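Local coordinates for flavodoxin (Streptococcus pneumoniae serotype 4, PDB 5LJL), which binds FMN and probably serves as a low-potential electron donor to a number of redox enzymes, at residues Tyr60-Leu65 and Tyr96-Lys101; Glu120-Asp125 and Glu134-Phe139. One frame throughout, in Å; residues are numbered along the deposited sequence.

Contact 1 (Tyr60-Leu65 and Tyr96-Lys101); sequences YGDGEL and YDEFCK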
ATOM      1  N   TYR A  60     -10.074  -5.823   8.756  1.00 17.00           N
ATOM      2  CA  TYR A  60     -11.091  -5.583   9.754  1.00 23.80           C
ATOM      3  C   TYR A  60     -11.912  -6.862   9.966  1.00 27.38           C
ATOM      4  O   TYR A  60     -12.405  -7.436   9.010  1.00 28.05           O
ATOM      5  CB  TYR A  60     -11.943  -4.405   9.286  1.00 28.08           C
ATOM      6  CG  TYR A  60     -12.956  -3.838  10.269  1.00 35.22           C
ATOM      7  CD1 TYR A  60     -12.745  -3.855  11.649  1.00 39.62           C
ATOM      8  CD2 TYR A  60     -14.145  -3.239   9.792  1.00 38.80           C
ATOM      9  CE1 TYR A  60     -13.702  -3.321  12.540  1.00 44.56           C
ATOM     10  CE2 TYR A  60     -15.092  -2.676  10.670  1.00 39.83           C
ATOM     11  CZ  TYR A  60     -14.872  -2.726  12.036  1.00 44.29           C
ATOM     12  OH  TYR A  60     -15.809  -2.161  12.878  1.00 47.47           O
ATOM     13  N   GLY A  61     -11.952  -7.338  11.216  1.00 31.82           N
ATOM     14  CA  GLY A  61     -12.662  -8.564  11.575  1.00 29.94           C
ATOM     15  C   GLY A  61     -12.256  -9.745  10.728  1.00 28.26           C
ATOM     16  O   GLY A  61     -11.049  -9.966  10.387  1.00 26.72           O
ATOM     17  N   ASP A  62     -13.275 -10.453  10.274  1.00 28.42           N
ATOM     18  CA  ASP A  62     -13.084 -11.683   9.562  1.00 30.20           C
ATOM     19  C   ASP A  62     -12.685 -11.362   8.105  1.00 29.88           C
ATOM     20  O   ASP A  62     -13.468 -11.617   7.163  1.00 29.18           O
ATOM     21  CB  ASP A  62     -14.376 -12.545   9.620  1.00 34.89           C
ATOM     22  CG  ASP A  62     -14.127 -14.013   9.245  1.00 40.59           C
ATOM     23  OD1 ASP A  62     -15.013 -14.882   9.507  1.00 46.17           O
ATOM     24  OD2 ASP A  62     -13.012 -14.313   8.731  1.00 39.74           O
ATOM     25  N   GLY A  63     -11.469 -10.815   7.936  1.00 23.21           N
ATOM     26  CA  GLY A  63     -10.881 -10.637   6.624  1.00 23.74           C
ATOM     27  C   GLY A  63     -11.532  -9.625   5.710  1.00 23.25           C
ATOM     28  O   GLY A  63     -11.419  -9.768   4.500  1.00 24.39           O
ATOM     29  N   GLU A  64     -12.218  -8.646   6.284  1.00 20.32           N
ATOM     30  CA  GLU A  64     -12.805  -7.617   5.530  1.00 20.40           C
ATOM     31  C   GLU A  64     -11.814  -6.447   5.296  1.00 17.09           C
ATOM     32  O   GLU A  64     -10.771  -6.215   5.991  1.00 15.51           O
ATOM     33  CB  GLU A  64     -14.146  -7.113   6.144  1.00 26.58           C
ATOM     34  CG  GLU A  64     -15.301  -8.144   6.093  1.00 32.51           C
ATOM     35  CD  GLU A  64     -16.409  -7.826   7.086  1.00 37.13           C
ATOM     36  OE1 GLU A  64     -17.111  -8.753   7.512  1.00 43.66           O
ATOM     37  OE2 GLU A  64     -16.585  -6.639   7.441  1.00 39.33           O
ATOM     38  N   LEU A  65     -12.189  -5.667   4.302  1.00 15.39           N
ATOM     39  CA  LEU A  65     -11.582  -4.413   4.084  1.00 14.22           C
ATOM     40  C   LEU A  65     -12.001  -3.460   5.231  1.00 14.30           C
ATOM     41  O   LEU A  65     -13.104  -3.599   5.787  1.00 15.43           O
ATOM     42  CB  LEU A  65     -12.089  -3.862   2.754  1.00 14.92           C
ATOM     43  CG  LEU A  65     -11.868  -4.703   1.504  1.00 15.38           C
ATOM     44  CD1 LEU A  65     -12.501  -3.988   0.324  1.00 15.83           C
ATOM     45  CD2 LEU A  65     -10.387  -4.913   1.284  1.00 14.76           C
ATOM     46  N   TYR A  96      -8.409 -13.124  14.240  1.00 19.33           N
ATOM     47  CA  TYR A  96      -9.585 -13.432  13.410  1.00 19.93           C
ATOM     48  C   TYR A  96      -9.293 -14.487  12.310  1.00 21.27           C
ATOM     49  O   TYR A  96     -10.154 -14.791  11.475  1.00 20.58           O
ATOM     50  CB  TYR A  96     -10.141 -12.131  12.816  1.00 22.01           C
ATOM     51  CG  TYR A  96     -10.538 -11.131  13.862  1.00 23.54           C
ATOM     52  CD1 TYR A  96     -11.821 -11.130  14.403  1.00 24.28           C
ATOM     53  CD2 TYR A  96      -9.614 -10.189  14.345  1.00 27.03           C
ATOM     54  CE1 TYR A  96     -12.187 -10.198  15.361  1.00 28.15           C
ATOM     55  CE2 TYR A  96      -9.969  -9.268  15.320  1.00 28.49           C
ATOM     56  CZ  TYR A  96     -11.263  -9.271  15.814  1.00 30.17           C
ATOM     57  OH  TYR A  96     -11.652  -8.357  16.796  1.00 37.55           O
ATOM     58  N   ASP A  97      -8.090 -15.075  12.345  1.00 20.49           N
ATOM     59  CA  ASP A  97      -7.616 -16.111  11.442  1.00 24.49           C
ATOM     60  C   ASP A  97      -7.644 -15.646   9.979  1.00 20.71           C
ATOM     61  O   ASP A  97      -7.842 -16.486   9.091  1.00 19.97           O
ATOM     62  CB  ASP A  97      -8.451 -17.386  11.659  1.00 30.39           C
ATOM     63  CG  ASP A  97      -8.611 -17.727  13.183  1.00 37.57           C
ATOM     64  OD1 ASP A  97      -7.696 -18.354  13.760  1.00 44.14           O
ATOM     65  OD2 ASP A  97      -9.641 -17.318  13.801  1.00 45.57           O
ATOM     66  N   GLU A  98      -7.491 -14.317   9.762  1.00 17.18           N
ATOM     67  CA  GLU A  98      -7.472 -13.726   8.429  1.00 17.25           C
ATOM     68  C   GLU A  98      -6.361 -12.635   8.352  1.00 14.61           C
ATOM     69  O   GLU A  98      -6.597 -11.503   7.917  1.00 15.29           O
ATOM     70  CB  GLU A  98      -8.840 -13.107   8.077  1.00 19.94           C
ATOM     71  CG  GLU A  98     -10.038 -14.098   7.967  1.00 22.15           C
ATOM     72  CD  GLU A  98      -9.870 -15.180   6.898  1.00 28.55           C
ATOM     73  OE1 GLU A  98     -10.528 -16.241   7.010  1.00 33.14           O
ATOM     74  OE2 GLU A  98      -9.087 -15.001   5.941  1.00 34.08           O
ATOM     75  N   PHE A  99      -5.173 -13.004   8.837  1.00 14.11           N
ATOM     76  CA  PHE A  99      -3.992 -12.149   8.937  1.00 13.03           C
ATOM     77  C   PHE A  99      -3.702 -11.440   7.640  1.00 12.51           C
ATOM     78  O   PHE A  99      -3.360 -12.047   6.631  1.00 13.51           O
ATOM     79  CB  PHE A  99      -2.750 -12.987   9.314  1.00 12.22           C
ATOM     80  CG  PHE A  99      -1.498 -12.208   9.494  1.00 11.95           C
ATOM     81  CD1 PHE A  99      -1.251 -11.577  10.679  1.00 12.12           C
ATOM     82  CD2 PHE A  99      -0.550 -12.119   8.475  1.00 12.64           C
ATOM     83  CE1 PHE A  99      -0.059 -10.890  10.862  1.00 12.65           C
ATOM     84  CE2 PHE A  99       0.622 -11.452   8.636  1.00 11.43           C
ATOM     85  CZ  PHE A  99       0.856 -10.799   9.820  1.00 13.23           C
ATOM     86  N   CYS A 100      -3.826 -10.129   7.704  1.00 11.78           N
ATOM     87  CA  CYS A 100      -3.547  -9.310   6.532  1.00 12.52           C
ATOM     88  C   CYS A 100      -4.308  -9.725   5.278  1.00 11.98           C
ATOM     89  O   CYS A 100      -3.843  -9.427   4.151  1.00 13.02           O
ATOM     90  CB  CYS A 100      -2.026  -9.172   6.313  1.00 12.70           C
ATOM     91  SG  CYS A 100      -1.142  -8.235   7.550  1.00 12.94           S
ATOM     92  N   LYS A 101      -5.507 -10.296   5.388  1.00 11.99           N
ATOM     93  CA  LYS A 101      -6.233 -10.688   4.186  1.00 12.32           C
ATOM     94  C   LYS A 101      -6.555  -9.440   3.333  1.00 11.61           C
ATOM     95  O   LYS A 101      -6.605  -9.582   2.128  1.00 11.07           O
ATOM     96  CB  LYS A 101      -7.467 -11.497   4.492  1.00 16.24           C
ATOM     97  CG  LYS A 101      -8.319 -11.770   3.269  1.00 19.23           C
ATOM     98  CD  LYS A 101      -9.198 -12.932   3.528  1.00 27.48           C
ATOM     99  CE  LYS A 101     -10.137 -13.130   2.355  1.00 30.47           C
ATOM    100  NZ  LYS A 101     -10.630 -14.534   2.365  1.00 33.92           N
TER

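Contact 2 (Glu120-Asp125 and Glu134-Phe139); sequences ECVKVD and ERLEQF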
ATOM      1  N   GLU A 120       7.260  -8.020  -3.810  1.00 12.66           N
ATOM      2  CA  GLU A 120       6.430  -8.914  -2.986  1.00 14.14           C
ATOM      3  C   GLU A 120       5.706  -8.083  -1.878  1.00 12.68           C
ATOM      4  O   GLU A 120       6.297  -7.184  -1.265  1.00 10.34           O
ATOM      5  CB  GLU A 120       7.373 -10.005  -2.467  1.00 21.00           C
ATOM      6  CG  GLU A 120       6.821 -11.111  -1.649  1.00 27.83           C
ATOM      7  CD  GLU A 120       7.916 -12.123  -1.210  1.00 32.23           C
ATOM      8  OE1 GLU A 120       7.646 -12.791  -0.220  1.00 34.38           O
ATOM      9  OE2 GLU A 120       9.032 -12.249  -1.812  1.00 38.06           O
ATOM     10  N   CYS A 121       4.464  -8.394  -1.602  1.00 12.10           N
ATOM     11  CA  CYS A 121       3.742  -7.610  -0.573  0.50 14.40           C
ATOM     12  C   CYS A 121       4.412  -7.859   0.788  1.00 13.07           C
ATOM     13  O   CYS A 121       4.966  -8.925   1.010  1.00 11.03           O
ATOM     14  CB  CYS A 121       2.243  -7.996  -0.570  0.50 17.22           C
ATOM     15  SG  CYS A 121       1.965  -9.664   0.011  0.50 27.82           S
ATOM     16  N   VAL A 122       4.330  -6.869   1.673  1.00 11.14           N
ATOM     17  CA  VAL A 122       4.937  -6.948   3.010  1.00 12.37           C
ATOM     18  C   VAL A 122       3.811  -6.944   4.028  1.00 12.31           C
ATOM     19  O   VAL A 122       3.133  -5.928   4.150  1.00 12.52           O
ATOM     20  CB  VAL A 122       5.923  -5.771   3.253  1.00 12.27           C
ATOM     21  CG1 VAL A 122       6.603  -5.944   4.631  1.00 13.28           C
ATOM     22  CG2 VAL A 122       6.989  -5.716   2.117  1.00 12.91           C
ATOM     23  N   LYS A 123       3.739  -7.992   4.838  1.00 12.59           N
ATOM     24  CA  LYS A 123       2.724  -8.156   5.901  1.00 12.96           C
ATOM     25  C   LYS A 123       3.465  -8.148   7.256  1.00 12.44           C
ATOM     26  O   LYS A 123       4.514  -8.802   7.388  1.00 15.51           O
ATOM     27  CB  LYS A 123       1.980  -9.468   5.743  1.00 14.95           C
ATOM     28  CG  LYS A 123       1.165  -9.531   4.468  1.00 15.21           C
ATOM     29  CD  LYS A 123       0.761 -10.968   4.241  1.00 17.03           C
ATOM     30  CE  LYS A 123      -0.274 -11.038   3.122  1.00 18.43           C
ATOM     31  NZ  LYS A 123      -0.465 -12.435   2.626  1.00 19.97           N
ATOM     32  N   VAL A 124       3.008  -7.274   8.157  1.00 11.56           N
ATOM     33  CA  VAL A 124       3.659  -7.004   9.446  1.00 12.77           C
ATOM     34  C   VAL A 124       2.665  -7.411  10.545  1.00 12.94           C
ATOM     35  O   VAL A 124       1.488  -7.067  10.521  1.00 11.69           O
ATOM     36  CB  VAL A 124       3.987  -5.525   9.590  1.00 11.91           C
ATOM     37  CG1 VAL A 124       4.500  -5.166  10.993  1.00 12.83           C
ATOM     38  CG2 VAL A 124       4.949  -5.060   8.454  1.00 12.46           C
ATOM     39  N   ASP A 125       3.154  -8.143  11.529  1.00 13.67           N
ATOM     40  CA  ASP A 125       2.297  -8.514  12.691  1.00 14.62           C
ATOM     41  C   ASP A 125       2.262  -7.341  13.653  1.00 14.00           C
ATOM     42  O   ASP A 125       3.301  -6.986  14.230  1.00 14.42           O
ATOM     43  CB  ASP A 125       2.901  -9.756  13.372  1.00 16.21           C
ATOM     44  CG  ASP A 125       1.832 -10.568  14.181  1.00 18.75           C
ATOM     45  OD1 ASP A 125       2.102 -11.724  14.483  1.00 24.98           O
ATOM     46  OD2 ASP A 125       0.732 -10.093  14.443  1.00 19.52           O
ATOM     47  N   GLU A 134      13.278  -3.320   7.845  1.00 14.38           N
ATOM     48  CA  GLU A 134      14.180  -3.808   6.763  1.00 16.40           C
ATOM     49  C   GLU A 134      13.385  -4.344   5.548  1.00 14.87           C
ATOM     50  O   GLU A 134      13.702  -4.025   4.420  1.00 13.49           O
ATOM     51  CB  GLU A 134      15.148  -4.879   7.290  1.00 18.55           C
ATOM     52  CG  GLU A 134      16.052  -5.600   6.302  1.00 18.64           C
ATOM     53  CD  GLU A 134      16.991  -4.690   5.509  1.00 18.89           C
ATOM     54  OE1 GLU A 134      17.441  -5.098   4.424  1.00 19.86           O
ATOM     55  OE2 GLU A 134      17.288  -3.580   5.919  1.00 20.51           O
ATOM     56  N   ARG A 135      12.368  -5.154   5.785  1.00 13.85           N
ATOM     57  CA  ARG A 135      11.581  -5.726   4.702  1.00 15.13           C
ATOM     58  C   ARG A 135      10.878  -4.592   3.924  1.00 12.78           C
ATOM     59  O   ARG A 135      10.791  -4.587   2.678  1.00 12.69           O
ATOM     60  CB  ARG A 135      10.574  -6.771   5.188  1.00 17.47           C
ATOM     61  CG  ARG A 135      11.181  -8.165   5.407  1.00 23.50           C
ATOM     62  CD  ARG A 135      10.167  -9.218   5.913  1.00 30.69           C
ATOM     63  NE  ARG A 135      10.802 -10.542   5.777  1.00 44.75           N
ATOM     64  CZ  ARG A 135      11.671 -11.097   6.649  1.00 55.95           C
ATOM     65  NH1 ARG A 135      11.970 -10.492   7.812  1.00 55.48           N
ATOM     66  NH2 ARG A 135      12.250 -12.279   6.365  1.00 51.02           N
ATOM     67  N   LEU A 136      10.300  -3.655   4.667  1.00 11.31           N
ATOM     68  CA  LEU A 136       9.665  -2.508   4.040  1.00 10.71           C
ATOM     69  C   LEU A 136      10.632  -1.681   3.235  1.00 10.88           C
ATOM     70  O   LEU A 136      10.303  -1.080   2.160  1.00 10.43           O
ATOM     71  CB  LEU A 136       9.008  -1.632   5.105  1.00  9.47           C
ATOM     72  CG  LEU A 136       7.787  -2.219   5.791  1.00 10.97           C
ATOM     73  CD1 LEU A 136       7.458  -1.537   7.119  1.00 11.58           C
ATOM     74  CD2 LEU A 136       6.559  -2.297   4.879  1.00 11.23           C
ATOM     75  N   GLU A 137      11.820  -1.492   3.790  1.00 11.12           N
ATOM     76  CA  GLU A 137      12.877  -0.757   3.045  1.00 11.78           C
ATOM     77  C   GLU A 137      13.310  -1.481   1.760  1.00 10.46           C
ATOM     78  O   GLU A 137      13.417  -0.833   0.690  1.00 10.13           O
ATOM     79  CB  GLU A 137      14.063  -0.413   3.953  1.00 13.81           C
ATOM     80  CG  GLU A 137      13.717   0.713   4.977  1.00 17.25           C
ATOM     81  CD  GLU A 137      14.870   0.975   5.930  1.00 21.35           C
ATOM     82  OE1 GLU A 137      15.860   0.227   5.901  1.00 24.82           O
ATOM     83  OE2 GLU A 137      14.778   1.986   6.639  1.00 24.60           O
ATOM     84  N   GLN A 138      13.420  -2.805   1.785  1.00 10.45           N
ATOM     85  CA  GLN A 138      13.762  -3.556   0.588  1.00 10.52           C
ATOM     86  C   GLN A 138      12.663  -3.465  -0.471  1.00 10.63           C
ATOM     87  O   GLN A 138      12.958  -3.308  -1.674  1.00  9.11           O
ATOM     88  CB  GLN A 138      14.092  -4.986   0.888  1.00 13.15           C
ATOM     89  CG  GLN A 138      15.343  -5.162   1.756  1.00 14.64           C
ATOM     90  CD  GLN A 138      15.388  -6.561   2.303  1.00 19.27           C
ATOM     91  OE1 GLN A 138      14.437  -7.074   2.879  1.00 23.23           O
ATOM     92  NE2 GLN A 138      16.519  -7.193   2.123  1.00 21.75           N
ATOM     93  N   PHE A 139      11.403  -3.526  -0.007  1.00 10.45           N
ATOM     94  CA  PHE A 139      10.216  -3.260  -0.892  1.00 10.35           C
ATOM     95  C   PHE A 139      10.317  -1.904  -1.584  1.00  9.86           C
ATOM     96  O   PHE A 139      10.185  -1.815  -2.789  1.00  9.78           O
ATOM     97  CB  PHE A 139       8.985  -3.393   0.032  1.00 10.44           C
ATOM     98  CG  PHE A 139       7.686  -2.926  -0.522  1.00 10.51           C
ATOM     99  CD1 PHE A 139       6.804  -3.786  -1.164  1.00 10.86           C
ATOM    100  CD2 PHE A 139       7.298  -1.610  -0.341  1.00 10.26           C
ATOM    101  CE1 PHE A 139       5.559  -3.324  -1.583  1.00 10.42           C
ATOM    102  CE2 PHE A 139       6.080  -1.165  -0.789  1.00 11.96           C
ATOM    103  CZ  PHE A 139       5.196  -2.031  -1.408  1.00 10.57           C
TER

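Contact 1 (Tyr60-Leu65 and Tyr96-Lys101)
With CG anti to its carbonyl carbon (chi1 -59°), Y96 lays its ring over the backbone of G61, while the chain of E98, bent at chi2 (-60°), folds its CH2 groups against D62 and G63. These groups join two loops at the C-terminal end of the parallel sheet in the flavodoxin fold, the end where flavodoxins hold their FMN. Loop 60-65 follows strand 52-56, and loop 96-101 leads from strand 85-92 into helix 101-113. The CA of G61 sits over one face of the Y96 ring, offset toward its rim, in a CH-pi contact 4.1 Å from the ring centroid. At the root of the same side chain, the O of G61 lies 3.4 Å from Y96 CB.

Further along, CB of E98 rests on the backbone N of G63 at 3.5 Å, and E98 and K101 both pack against G63. G61 and G63 both have positive phi, a conformation that glycine adopts readily. Their turn is held from within, since G63 N donates to G61 O around D62, the centre of an inverse gamma turn, and Y60 and E64 exchange two backbone hydrogen bonds. In the other segment, the type II turn from E98 to K101 closes with K101 N bonded to E98 O, and C100 occupies the N-cap position of helix 101-113.

No hydrogen bond spans the two loops. The carboxylates of D62 and E98 come close, a juxtaposition of like charges that K101, in a long salt bridge to E98, probably eases. The extended K101 chain also runs past the O of G63, its CG 3.9 Å from that oxygen. Closer still is the approach of D62, whose OD2 lies 3.1 Å from E98 CG.

Contact 2 (Glu120-Asp125 and Glu134-Phe139)
V122 projects from its strand toward helix 134-139 and divides its two methyls among three helix residues. CG1 meets CD2 of L136 at 3.7 Å and also lies near CB of R135. CG2 packs on F139, 3.7 Å from its CB and nearly as close to the ring atom CD1, approaching the ring obliquely. The first torsion of V122 makes this division: with CG1 anti to the backbone N (chi1 -176°), CG2 is left beside that N and faces F139. L136 and F139 stand three residues apart on the helix, and V122 fits between their side chains.

F139 sends its CG anti to the backbone N (chi1 169°), which carries the ring toward the start of the segment 120-125. There the backbone O of E120 meets the ring at its edge, near the ring plane, 3.4 Å from CD1. The rest of the contact is mainly apolar, and no hydrogen bond crosses it.

R135 contributes its CB, whereas its guanidinium group turns away from the strand and forms a salt bridge through NH1 with E131, one helical turn earlier. In the next shell, V89 of the adjacent strand 85-92 touches V122, L136 and F139 alike, and I19 and V23 of helix 15-29 cover L136. Backbone hydrogen bonds of V122 with V88 and G90 fix the position of V122 in the sheet. K123 points to the other side, where its NZ pairs with D104 of helix 101-113.

Strand and helix axes approach to 9.1 Å and run nearly antiparallel, at 164°. This is the last beta-alpha unit of the flavodoxin-like alpha/beta/alpha sandwich, its C-terminal helix folded back across one face of the parallel sheet.

In the fold
From the N terminus the chain builds strands 4-9 and 33-38 and central strand 52-56 before reaching the first loop of contact 1. Helix 67-77 and strand 85-92 lie between the two segments of that contact, which joins neighbouring loops at one end of the sheet. Helix 101-113 then leads to edge strand 116-125, and contact 2 closes a much shorter loop onto helix 130-146. The two closures follow in series, neither nesting nor crossing. Their centres are 18 Å apart, yet they touch: F99 and C100 of segment 96-101 pack on K123 of segment 120-125, with F99 also reaching D125, so the surface loop rests against the edge strand.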